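Fatty Acyl-Adenylate Ligase (PDB 3PBK) belongs to the AMP-binding (ANL) superfamily and holds 5'-O-[(S)-(dodecanoyloxy)(hydroxy)phosphoryl]adenosine in its ligand pocket. Local coordinates at residues 364-372 with 405-413; 382-390 with 447-456. All coordinates share one frame; numbering follows the deposited sequence.

Contact 1 of 2, residues 364-372 with 405-413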
# COMPACT_ATOMS: atom_id res chain seq x y z
N LEU A 364 3.64 -10.60 -25.87
CA LEU A 364 4.04 -9.70 -24.81
C LEU A 364 5.51 -9.91 -24.43
O LEU A 364 6.31 -8.97 -24.38
CB LEU A 364 3.15 -9.95 -23.59
CG LEU A 364 3.25 -8.99 -22.41
CD1 LEU A 364 2.24 -7.89 -22.60
CD2 LEU A 364 3.02 -9.70 -21.08
N GLU A 365 5.87 -11.15 -24.16
CA GLU A 365 7.23 -11.48 -23.75
C GLU A 365 8.25 -11.12 -24.81
O GLU A 365 9.30 -10.57 -24.50
CB GLU A 365 7.32 -12.96 -23.38
CG GLU A 365 6.43 -13.31 -22.20
CD GLU A 365 6.47 -14.78 -21.77
OE1 GLU A 365 6.99 -15.65 -22.53
OE2 GLU A 365 5.97 -15.06 -20.66
N TYR A 366 7.94 -11.42 -26.08
CA TYR A 366 8.93 -11.29 -27.15
C TYR A 366 8.92 -9.95 -27.90
O TYR A 366 9.95 -9.50 -28.42
CB TYR A 366 8.80 -12.45 -28.14
CG TYR A 366 9.33 -13.79 -27.63
CD1 TYR A 366 8.49 -14.70 -26.99
CD2 TYR A 366 10.66 -14.15 -27.80
CE1 TYR A 366 8.97 -15.92 -26.53
CE2 TYR A 366 11.15 -15.37 -27.35
CZ TYR A 366 10.30 -16.26 -26.71
OH TYR A 366 10.76 -17.47 -26.25
N GLN A 367 7.76 -9.29 -27.95
CA GLN A 367 7.63 -8.07 -28.74
C GLN A 367 7.07 -6.90 -27.93
O GLN A 367 6.72 -5.85 -28.49
CB GLN A 367 6.77 -8.34 -29.98
CG GLN A 367 7.28 -9.51 -30.79
CD GLN A 367 6.30 -10.00 -31.83
OE1 GLN A 367 5.49 -9.22 -32.35
NE2 GLN A 367 6.36 -11.29 -32.16
N GLY A 368 7.00 -7.08 -26.62
CA GLY A 368 6.47 -6.06 -25.73
C GLY A 368 5.21 -5.36 -26.19
O GLY A 368 5.08 -4.15 -26.06
N LYS A 369 4.26 -6.13 -26.73
CA LYS A 369 2.98 -5.59 -27.17
C LYS A 369 1.81 -6.42 -26.64
O LYS A 369 1.86 -7.64 -26.64
CB LYS A 369 2.93 -5.51 -28.70
CG LYS A 369 3.94 -4.53 -29.31
CD LYS A 369 4.05 -4.69 -30.83
CE LYS A 369 4.97 -3.61 -31.44
NZ LYS A 369 5.13 -3.75 -32.93
N ALA A 370 0.77 -5.74 -26.18
CA ALA A 370 -0.45 -6.39 -25.74
C ALA A 370 -1.39 -6.54 -26.93
O ALA A 370 -2.05 -5.58 -27.31
CB ALA A 370 -1.12 -5.56 -24.66
N VAL A 371 -1.46 -7.73 -27.52
CA VAL A 371 -2.44 -7.97 -28.56
C VAL A 371 -3.44 -9.04 -28.13
O VAL A 371 -3.17 -9.82 -27.21
CB VAL A 371 -1.80 -8.37 -29.90
CG1 VAL A 371 -0.38 -7.86 -29.94
CG2 VAL A 371 -1.83 -9.85 -30.07
N ALA A 372 -4.60 -9.05 -28.77
CA ALA A 372 -5.67 -9.95 -28.37
C ALA A 372 -5.37 -11.35 -28.88
O ALA A 372 -4.90 -11.51 -30.01
CB ALA A 372 -6.99 -9.45 -28.87
N VAL A 405 4.46 6.06 -26.38
CA VAL A 405 4.16 4.95 -27.28
C VAL A 405 2.66 4.80 -27.48
O VAL A 405 1.87 5.46 -26.80
CB VAL A 405 4.75 3.64 -26.76
CG1 VAL A 405 6.27 3.76 -26.64
CG2 VAL A 405 4.13 3.30 -25.43
N ALA A 406 2.28 3.93 -28.41
CA ALA A 406 0.88 3.81 -28.82
C ALA A 406 0.09 2.93 -27.87
O ALA A 406 0.64 2.38 -26.92
CB ALA A 406 0.79 3.29 -30.24
N GLU A 407 -1.21 2.79 -28.10
CA GLU A 407 -1.99 1.82 -27.34
C GLU A 407 -1.46 0.43 -27.59
O GLU A 407 -0.99 0.13 -28.69
CB GLU A 407 -3.46 1.86 -27.70
CG GLU A 407 -4.23 2.86 -26.91
CD GLU A 407 -5.72 2.65 -27.02
OE1 GLU A 407 -6.17 1.85 -27.89
OE2 GLU A 407 -6.45 3.30 -26.23
N ARG A 408 -1.54 -0.40 -26.55
CA ARG A 408 -1.16 -1.81 -26.60
C ARG A 408 0.35 -1.99 -26.54
O ARG A 408 0.86 -3.10 -26.55
CB ARG A 408 -1.77 -2.53 -27.81
CG ARG A 408 -3.27 -2.32 -27.94
CD ARG A 408 -3.91 -3.22 -28.97
NE ARG A 408 -4.62 -4.34 -28.34
CZ ARG A 408 -5.94 -4.48 -28.33
NH1 ARG A 408 -6.73 -3.59 -28.94
NH2 ARG A 408 -6.49 -5.54 -27.73
N VAL A 409 1.09 -0.88 -26.46
CA VAL A 409 2.53 -0.97 -26.30
C VAL A 409 2.92 -0.88 -24.83
O VAL A 409 2.58 0.10 -24.16
CB VAL A 409 3.23 0.12 -27.09
CG1 VAL A 409 4.69 0.15 -26.73
CG2 VAL A 409 3.06 -0.14 -28.56
N VAL A 410 3.60 -1.89 -24.30
CA VAL A 410 3.97 -1.87 -22.89
C VAL A 410 5.18 -0.97 -22.69
O VAL A 410 6.10 -1.00 -23.50
CB VAL A 410 4.29 -3.27 -22.39
CG1 VAL A 410 4.73 -3.23 -20.93
CG2 VAL A 410 3.08 -4.18 -22.56
N GLY A 411 5.15 -0.17 -21.62
CA GLY A 411 6.25 0.72 -21.26
C GLY A 411 6.10 1.28 -19.85
O GLY A 411 5.25 0.80 -19.09
N HIS A 412 6.92 2.28 -19.52
CA HIS A 412 6.92 2.94 -18.20
C HIS A 412 5.67 3.79 -17.98
O HIS A 412 5.41 4.72 -18.74
CB HIS A 412 8.12 3.89 -18.06
CG HIS A 412 9.45 3.23 -18.22
ND1 HIS A 412 9.62 2.03 -18.86
CD2 HIS A 412 10.69 3.64 -17.85
CE1 HIS A 412 10.91 1.70 -18.86
NE2 HIS A 412 11.58 2.67 -18.26
N ILE A 413 4.90 3.47 -16.95
CA ILE A 413 3.73 4.26 -16.60
C ILE A 413 4.13 5.61 -15.99
O ILE A 413 4.74 5.65 -14.93
CB ILE A 413 2.88 3.51 -15.59
CG1 ILE A 413 2.41 2.18 -16.17
CG2 ILE A 413 1.70 4.34 -15.18
CD1 ILE A 413 1.72 1.29 -15.14
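Ala-370 and Arg-408 are joined twice. The N-H of Ala-370 gives a hydrogen bond of 2.7 Å to Arg-408 O, and the Arg-408 side chain returns one from NE to Ala-370 O at 3.0 Å. This second bond is less straight, 144° at the hydrogen, but Ala-370 O lies in the guanidinium plane, at its edge. Arg-408 reaches it by curling: CG lies beside its own backbone N (chi1 -51°), and the bend at chi3 (103°) turns NE back to Ala-370 O while the aliphatic part of the chain lies along that carbonyl. Two residues further along the second chain, and two back along the first, Val-410 N bonds Gly-368 O at 3.2 Å. Together the two backbone bonds make a single bridge between Lys-369 and Val-409. Beside it, Leu-364 CD1 meets Val-410 CG2 at 3.8 Å, the two side chains crossing at about a right angle. A type II turn from Ala-406 to Val-409 presents Arg-408, while Gly-368, with positive phi, turns the other chain out of its helix. The contact thus links the end of helix 361-367 to the run into strand 411-416, with Ala-370 resting on Tyr-447 of strand 444-449 and Leu-364 on Trp-471.

Contact 2 of 2, residues 382-390 with 447-456. With 1ZZ (5'-O-[(S)-(dodecanoyloxy)(hydroxy)phosphoryl]adenosine), chain C.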
# COMPACT_ATOMS: atom_id res chain seq x y z
N THR A 382 -3.68 -12.61 -18.43
CA THR A 382 -4.85 -11.77 -18.16
C THR A 382 -4.46 -10.58 -17.31
O THR A 382 -3.85 -10.75 -16.26
CB THR A 382 -5.92 -12.53 -17.37
OG1 THR A 382 -6.33 -13.69 -18.10
CG2 THR A 382 -7.12 -11.65 -17.15
N PHE A 383 -4.81 -9.37 -17.75
CA PHE A 383 -4.53 -8.18 -16.96
C PHE A 383 -5.81 -7.47 -16.53
O PHE A 383 -6.79 -7.47 -17.25
CB PHE A 383 -3.59 -7.24 -17.72
CG PHE A 383 -2.21 -7.81 -17.89
CD1 PHE A 383 -1.34 -7.89 -16.82
CD2 PHE A 383 -1.80 -8.29 -19.12
CE1 PHE A 383 -0.08 -8.43 -16.97
CE2 PHE A 383 -0.53 -8.84 -19.28
CZ PHE A 383 0.33 -8.91 -18.21
N VAL A 384 -5.80 -6.89 -15.34
CA VAL A 384 -7.00 -6.26 -14.83
C VAL A 384 -7.08 -4.78 -15.20
O VAL A 384 -6.11 -4.05 -15.10
CB VAL A 384 -7.13 -6.45 -13.31
CG1 VAL A 384 -8.32 -5.71 -12.76
CG2 VAL A 384 -7.24 -7.92 -12.98
N ASN A 385 -8.25 -4.36 -15.66
CA ASN A 385 -8.52 -2.96 -15.97
C ASN A 385 -8.47 -2.12 -14.69
O ASN A 385 -9.26 -2.33 -13.77
CB ASN A 385 -9.89 -2.84 -16.65
CG ASN A 385 -10.17 -1.46 -17.20
OD1 ASN A 385 -9.94 -0.44 -16.54
ND2 ASN A 385 -10.68 -1.41 -18.43
N CYS A 386 -7.56 -1.16 -14.66
CA CYS A 386 -7.34 -0.34 -13.47
C CYS A 386 -7.86 1.08 -13.64
O CYS A 386 -7.52 1.96 -12.85
CB CYS A 386 -5.87 -0.32 -13.08
SG CYS A 386 -5.26 -1.88 -12.37
N GLY A 387 -8.66 1.32 -14.66
CA GLY A 387 -9.34 2.59 -14.79
C GLY A 387 -8.66 3.56 -15.74
O GLY A 387 -7.65 3.22 -16.35
N LYS A 388 -9.24 4.75 -15.87
CA LYS A 388 -8.64 5.81 -16.68
C LYS A 388 -8.09 6.90 -15.78
O LYS A 388 -8.39 6.94 -14.58
CB LYS A 388 -9.66 6.42 -17.63
CG LYS A 388 -10.33 5.45 -18.57
CD LYS A 388 -11.06 6.21 -19.66
CE LYS A 388 -11.97 5.31 -20.46
NZ LYS A 388 -12.43 6.02 -21.68
N ALA A 389 -7.31 7.82 -16.35
CA ALA A 389 -6.77 8.91 -15.56
C ALA A 389 -7.88 9.68 -14.86
O ALA A 389 -9.00 9.80 -15.38
CB ALA A 389 -5.94 9.83 -16.43
N LEU A 390 -7.56 10.20 -13.69
CA LEU A 390 -8.48 11.05 -12.94
C LEU A 390 -8.55 12.46 -13.54
O LEU A 390 -7.61 12.91 -14.20
CB LEU A 390 -8.02 11.14 -11.50
CG LEU A 390 -8.08 9.84 -10.73
CD1 LEU A 390 -7.20 9.93 -9.50
CD2 LEU A 390 -9.52 9.52 -10.36
N TYR A 447 0.17 -0.59 -20.13
CA TYR A 447 -0.20 -0.12 -21.45
C TYR A 447 -1.61 0.43 -21.34
O TYR A 447 -2.32 0.12 -20.37
CB TYR A 447 -0.15 -1.27 -22.45
CG TYR A 447 -1.09 -2.41 -22.11
CD1 TYR A 447 -0.73 -3.37 -21.18
CD2 TYR A 447 -2.34 -2.52 -22.72
CE1 TYR A 447 -1.58 -4.42 -20.87
CE2 TYR A 447 -3.20 -3.56 -22.41
CZ TYR A 447 -2.81 -4.50 -21.48
OH TYR A 447 -3.64 -5.54 -21.16
N LEU A 448 -2.03 1.24 -22.31
CA LEU A 448 -3.42 1.70 -22.35
C LEU A 448 -4.23 0.92 -23.38
O LEU A 448 -3.70 0.43 -24.37
CB LEU A 448 -3.51 3.19 -22.66
CG LEU A 448 -3.33 4.24 -21.55
CD1 LEU A 448 -3.78 3.69 -20.23
CD2 LEU A 448 -1.90 4.73 -21.47
N LEU A 449 -5.53 0.81 -23.14
CA LEU A 449 -6.44 0.34 -24.16
C LEU A 449 -7.72 1.11 -23.93
O LEU A 449 -8.30 1.03 -22.85
CB LEU A 449 -6.71 -1.15 -24.02
CG LEU A 449 -6.64 -1.99 -25.30
CD1 LEU A 449 -7.55 -3.19 -25.22
CD2 LEU A 449 -6.98 -1.15 -26.51
N ASP A 450 -8.16 1.85 -24.95
CA ASP A 450 -9.32 2.72 -24.84
C ASP A 450 -9.24 3.51 -23.55
O ASP A 450 -10.21 3.61 -22.80
CB ASP A 450 -10.63 1.93 -24.91
CG ASP A 450 -10.62 0.92 -26.06
OD1 ASP A 450 -10.16 1.29 -27.17
OD2 ASP A 450 -11.07 -0.24 -25.85
N GLY A 451 -8.05 4.03 -23.27
CA GLY A 451 -7.85 4.99 -22.20
C GLY A 451 -7.78 4.41 -20.81
O GLY A 451 -7.56 5.13 -19.84
N TYR A 452 -7.99 3.10 -20.72
CA TYR A 452 -7.88 2.39 -19.47
C TYR A 452 -6.45 1.89 -19.27
O TYR A 452 -5.79 1.47 -20.22
CB TYR A 452 -8.83 1.20 -19.45
CG TYR A 452 -10.30 1.58 -19.42
CD1 TYR A 452 -10.85 2.27 -18.34
CD2 TYR A 452 -11.14 1.22 -20.47
CE1 TYR A 452 -12.19 2.60 -18.32
CE2 TYR A 452 -12.48 1.55 -20.46
CZ TYR A 452 -13.00 2.23 -19.38
OH TYR A 452 -14.34 2.55 -19.39
N LEU A 453 -5.97 1.95 -18.03
CA LEU A 453 -4.62 1.52 -17.71
C LEU A 453 -4.58 0.04 -17.34
O LEU A 453 -5.39 -0.43 -16.55
CB LEU A 453 -4.08 2.35 -16.55
CG LEU A 453 -2.65 2.09 -16.06
CD1 LEU A 453 -1.64 2.34 -17.17
CD2 LEU A 453 -2.35 2.97 -14.86
N TYR A 454 -3.63 -0.69 -17.91
CA TYR A 454 -3.41 -2.07 -17.51
C TYR A 454 -2.04 -2.23 -16.87
O TYR A 454 -1.02 -2.15 -17.55
CB TYR A 454 -3.62 -3.00 -18.70
CG TYR A 454 -5.07 -3.11 -19.08
CD1 TYR A 454 -5.61 -2.32 -20.08
CD2 TYR A 454 -5.93 -3.95 -18.38
CE1 TYR A 454 -6.96 -2.39 -20.41
CE2 TYR A 454 -7.28 -4.02 -18.70
CZ TYR A 454 -7.78 -3.24 -19.72
OH TYR A 454 -9.10 -3.31 -20.06
N VAL A 455 -2.01 -2.45 -15.56
CA VAL A 455 -0.73 -2.52 -14.87
C VAL A 455 -0.22 -3.94 -14.90
O VAL A 455 -0.88 -4.85 -14.40
CB VAL A 455 -0.85 -2.07 -13.39
CG1 VAL A 455 0.53 -1.88 -12.80
CG2 VAL A 455 -1.66 -0.78 -13.26
N THR A 456 0.96 -4.15 -15.47
CA THR A 456 1.47 -5.51 -15.62
C THR A 456 2.49 -5.94 -14.57
O THR A 456 2.63 -7.14 -14.31
CB THR A 456 2.10 -5.71 -16.99
OG1 THR A 456 3.30 -4.95 -17.05
CG2 THR A 456 1.15 -5.24 -18.07
P 1ZZ C . 2.54 2.11 -2.43
C1 1ZZ C . -11.62 5.32 0.71
N1 1ZZ C . 0.92 -1.30 -7.44
O1 1ZZ C . -0.41 0.58 -2.73
C2 1ZZ C . -10.53 5.48 -0.32
N2 1ZZ C . -1.27 -0.99 -7.37
O2 1ZZ C . 0.93 2.45 -2.36
C3 1ZZ C . -9.53 4.34 -0.48
N3 1ZZ C . 0.85 -2.98 -9.36
O3 1ZZ C . 3.54 3.30 -2.78
C4 1ZZ C . -8.57 4.49 -1.68
N4 1ZZ C . -1.28 -3.44 -10.15
O4 1ZZ C . 2.99 1.58 -1.24
C5 1ZZ C . -7.79 3.30 -2.26
N5 1ZZ C . -3.20 -2.32 -9.16
O5 1ZZ C . 2.75 1.03 -3.59
C6 1ZZ C . -6.52 3.74 -2.94
O6 1ZZ C . 2.37 -0.46 -5.92
C7 1ZZ C . -6.01 3.02 -4.16
O7 1ZZ C . 4.26 -0.91 -8.87
C8 1ZZ C . -4.51 3.01 -4.38
O8 1ZZ C . 3.94 1.84 -8.16
C9 1ZZ C . -3.78 1.67 -4.55
C10 1ZZ C . -2.52 1.38 -3.78
C11 1ZZ C . -1.46 2.33 -3.42
C12 1ZZ C . -0.22 1.73 -2.96
C13 1ZZ C . 3.24 1.54 -4.80
C14 1ZZ C . 3.40 0.55 -5.97
C15 1ZZ C . 3.21 0.91 -7.46
C16 1ZZ C . 3.22 -0.44 -8.05
C17 1ZZ C . 2.36 -1.21 -7.11
C18 1ZZ C . -0.06 -0.64 -6.82
C19 1ZZ C . -1.00 -1.90 -8.39
C20 1ZZ C . 0.29 -2.11 -8.44
C21 1ZZ C . 0.01 -3.64 -10.20
C22 1ZZ C . -1.81 -2.55 -9.21
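Strand 382-384 runs at 123° to strand 452-456, and beyond it two backbone hydrogen bonds, Cys-386 N to Leu-453 O (3.0 Å) and Leu-453 N to Gly-387 O (2.7 Å), grip Leu-453 from both its polar atoms. The Tyr-452 ring is sandwiched. Over one face lies Lys-388 CE, 3.6 Å from the ring centroid in a CH-pi contact, with NZ following as a cation-pi partner; over the opposite face comes Asn-385 ND2, the amide plane turned 67° from the ring. Asn-385 CG lies opposite the backbone N (chi1 -171°), which carries the amide over to that ring. An Asx turn, OD1 accepting the N-H of Gly-387 at 2.9 Å, fixes the amide's rotation and leaves ND2 3.0 Å from Tyr-454 OH. At the other end Thr-456 CG2 sits over a face of the Phe-383 ring, 3.8 Å from its centroid. Cys-386 SG touches Val-455 CG2, and both residues line the pocket of the bound adenosine ligand: SG is 3.8 Å from ligand N5. Backbone bonds thus set the register, the two faces of the Tyr-452 ring receive the amide and the lysine end, and what this contact offers the adenine is Val-455 and the Cys-386 sulfur.

From the N terminus, helix 361-367 leads into the first arm of contact 1, and strand 380-384 follows, carrying the first arm of contact 2. The chain then returns to 405-413, closing a loop of 32 intervening residues that contains 382-390; only later does 447-456 close the second, longer loop. The two closures therefore cross. Their later arms belong to one antiparallel sheet, where strands 411-416 and 444-449 are neighbours, and they meet directly: Arg-408 N probably bonds Leu-448 O. Contact 1 fastens the helix end to the lead-in of strand 411-416 in this sheet, about 12 Å between centres from contact 2, which ties strands 444-449 and 452-458 to 382-390 beside the ligand pocket.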